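Local coordinates for polymerase cofactor VP35 (Reston ebolavirus, PDB 3L2A), which probably binds double-stranded RNA and suppresses the host interferon response through its interferon inhibitory domain, and serves as a cofactor of the viral RNA polymerase, at residues A[12-17]-A[30-35]. Sequence-based numbering, arbitrary orientation.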
loop_
_atom_site.group_PDB
_atom_site.type_symbol
_atom_site.label_atom_id
_atom_site.label_comp_id
_atom_site.label_asym_id
_atom_site.label_seq_id
_atom_site.Cartn_x
_atom_site.Cartn_y
_atom_site.Cartn_z
ATOM N N ASP A 12 10.991 -10.580 0.546
ATOM C CA ASP A 12 10.977 -11.072 -0.838
ATOM C C ASP A 12 9.743 -10.624 -1.618
ATOM O O ASP A 12 9.834 -10.320 -2.827
ATOM C CB ASP A 12 11.137 -12.597 -0.879
ATOM C CG ASP A 12 12.552 -13.043 -0.544
ATOM O OD1 ASP A 12 13.446 -12.174 -0.350
ATOM O OD2 ASP A 12 12.780 -14.270 -0.497
ATOM N N LEU A 13 8.586 -10.571 -0.953
ATOM C CA LEU A 13 7.387 -10.055 -1.630
ATOM C C LEU A 13 7.514 -8.582 -2.013
ATOM O O LEU A 13 7.138 -8.189 -3.121
ATOM C CB LEU A 13 6.127 -10.311 -0.791
ATOM C CG LEU A 13 4.834 -9.960 -1.504
ATOM C CD1 LEU A 13 4.629 -10.763 -2.793
ATOM C CD2 LEU A 13 3.713 -10.212 -0.507
ATOM N N LYS A 14 8.041 -7.764 -1.097
ATOM C CA LYS A 14 8.311 -6.354 -1.386
ATOM C C LYS A 14 9.203 -6.242 -2.625
ATOM O O LYS A 14 8.943 -5.443 -3.525
ATOM C CB LYS A 14 8.951 -5.680 -0.182
ATOM C CG LYS A 14 9.300 -4.211 -0.437
ATOM C CD LYS A 14 10.112 -3.633 0.682
ATOM C CE LYS A 14 10.640 -2.268 0.296
ATOM N NZ LYS A 14 11.064 -1.505 1.506
ATOM N N GLU A 15 10.252 -7.066 -2.685
ATOM C CA GLU A 15 11.202 -7.016 -3.786
ATOM C C GLU A 15 10.543 -7.373 -5.098
ATOM O O GLU A 15 10.732 -6.665 -6.091
ATOM C CB GLU A 15 12.390 -7.935 -3.495
ATOM C CG GLU A 15 13.284 -7.402 -2.393
ATOM C CD GLU A 15 14.443 -8.355 -2.053
ATOM O OE1 GLU A 15 14.468 -9.485 -2.595
ATOM O OE2 GLU A 15 15.333 -7.953 -1.255
ATOM N N ILE A 16 9.731 -8.434 -5.114
ATOM C CA ILE A 16 8.959 -8.790 -6.318
ATOM C C ILE A 16 8.055 -7.627 -6.771
ATOM O O ILE A 16 7.967 -7.304 -7.965
ATOM C CB ILE A 16 8.081 -10.048 -6.074
ATOM C CG1 ILE A 16 8.970 -11.302 -6.037
ATOM C CG2 ILE A 16 6.987 -10.197 -7.141
ATOM C CD1 ILE A 16 8.252 -12.548 -5.541
ATOM N N MET A 17 7.362 -7.020 -5.817
ATOM C CA MET A 17 6.416 -5.947 -6.171
ATOM C C MET A 17 7.168 -4.698 -6.653
ATOM O O MET A 17 6.744 -4.029 -7.618
ATOM C CB MET A 17 5.483 -5.641 -4.997
ATOM C CG MET A 17 4.527 -6.798 -4.712
ATOM S SD MET A 17 3.550 -6.418 -3.256
ATOM C CE MET A 17 2.246 -7.650 -3.416
ATOM N N GLN A 30 4.655 3.049 -1.613
ATOM C CA GLN A 30 4.147 3.138 -0.241
ATOM C C GLN A 30 3.087 2.060 0.001
ATOM O O GLN A 30 3.076 1.398 1.066
ATOM C CB GLN A 30 3.593 4.530 0.076
ATOM C CG GLN A 30 3.185 4.679 1.526
ATOM C CD GLN A 30 4.348 4.534 2.490
ATOM O OE1 GLN A 30 4.372 3.618 3.327
ATOM N NE2 GLN A 30 5.326 5.417 2.367
ATOM N N LEU A 31 2.222 1.852 -0.999
ATOM C CA LEU A 31 1.199 0.792 -0.900
ATOM C C LEU A 31 1.787 -0.596 -0.741
ATOM O O LEU A 31 1.267 -1.377 0.054
ATOM C CB LEU A 31 0.220 0.859 -2.075
ATOM C CG LEU A 31 -0.969 -0.109 -1.996
ATOM C CD1 LEU A 31 -1.791 -0.035 -0.694
ATOM C CD2 LEU A 31 -1.832 0.083 -3.211
ATOM N N VAL A 32 2.879 -0.899 -1.455
ATOM C CA VAL A 32 3.560 -2.200 -1.299
ATOM C C VAL A 32 4.000 -2.363 0.157
ATOM O O VAL A 32 3.805 -3.405 0.755
ATOM C CB VAL A 32 4.765 -2.270 -2.227
ATOM C CG1 VAL A 32 5.755 -3.428 -1.829
ATOM C CG2 VAL A 32 4.297 -2.425 -3.698
ATOM N N GLN A 33 4.592 -1.308 0.728
ATOM C CA GLN A 33 5.034 -1.399 2.132
ATOM C C GLN A 33 3.876 -1.648 3.100
ATOM O O GLN A 33 3.997 -2.461 4.034
ATOM C CB GLN A 33 5.780 -0.133 2.525
ATOM C CG GLN A 33 6.982 0.090 1.661
ATOM C CD GLN A 33 7.572 1.467 1.867
ATOM O OE1 GLN A 33 7.788 1.893 3.002
ATOM N NE2 GLN A 33 7.851 2.161 0.773
ATOM N N VAL A 34 2.768 -0.960 2.862
ATOM C CA VAL A 34 1.569 -1.055 3.702
ATOM C C VAL A 34 1.015 -2.475 3.604
ATOM O O VAL A 34 0.705 -3.097 4.614
ATOM C CB VAL A 34 0.512 -0.010 3.278
ATOM C CG1 VAL A 34 -0.874 -0.319 3.894
ATOM C CG2 VAL A 34 0.977 1.457 3.646
ATOM N N ILE A 35 0.925 -2.982 2.380
ATOM C CA ILE A 35 0.380 -4.345 2.132
ATOM C C ILE A 35 1.289 -5.383 2.739
ATOM O O ILE A 35 0.818 -6.342 3.378
ATOM C CB ILE A 35 0.231 -4.559 0.614
ATOM C CG1 ILE A 35 -0.982 -3.745 0.114
ATOM C CG2 ILE A 35 0.116 -6.053 0.244
ATOM C CD1 ILE A 35 -1.131 -3.755 -1.455
#
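The axes of segments 12-17 and 30-35 run nearly antiparallel, at 156°, and come within 9.9 Å of each other. They belong to helices 10-19 and 27-41, consecutive in the chain, which make an antiparallel helical hairpin in the alpha-helical part of the VP35 interferon inhibitory domain. The backbones come nearest at Lys14 and Val32, whose CA atoms are 6.3 Å apart. Val32 is the central side chain of the contact. Its CG1 lies between Met17 CB and Lys14 CG, while CG2 packs on Met17 alone of the two. Met17 turns CG beside its own backbone N (chi1 -68°) and is extended from there. It runs past Val32 in the opposite direction, so CB and SD both lie along the valine. The thioether sulfur SD is 4.0 Å from Val32 CG1. This pair is buried and purely apolar. Leu66 of helix 62-72 packs against both residues, and Ile48 of helix 45-57 touches Met17, which ties the hairpin into the helical core. Lys14 forms the more open border. Its CG stands anti to the backbone N (chi1 178°), and the straight chain crosses Val32 at about a right angle. The lysine touches the valine through its aliphatic part, with CG 3.9 Å from Val32 CG1. Further out, NZ passes 4.4 Å from Gln33 CG, a loose contact with the methylene part of the glutamine. Gln33 NE2 has weak hydrogen bonds to Tyr18 OH and His29 O. The closest touch between the two segments is Met17 CB against Val32 CG2, at 3.7 Å.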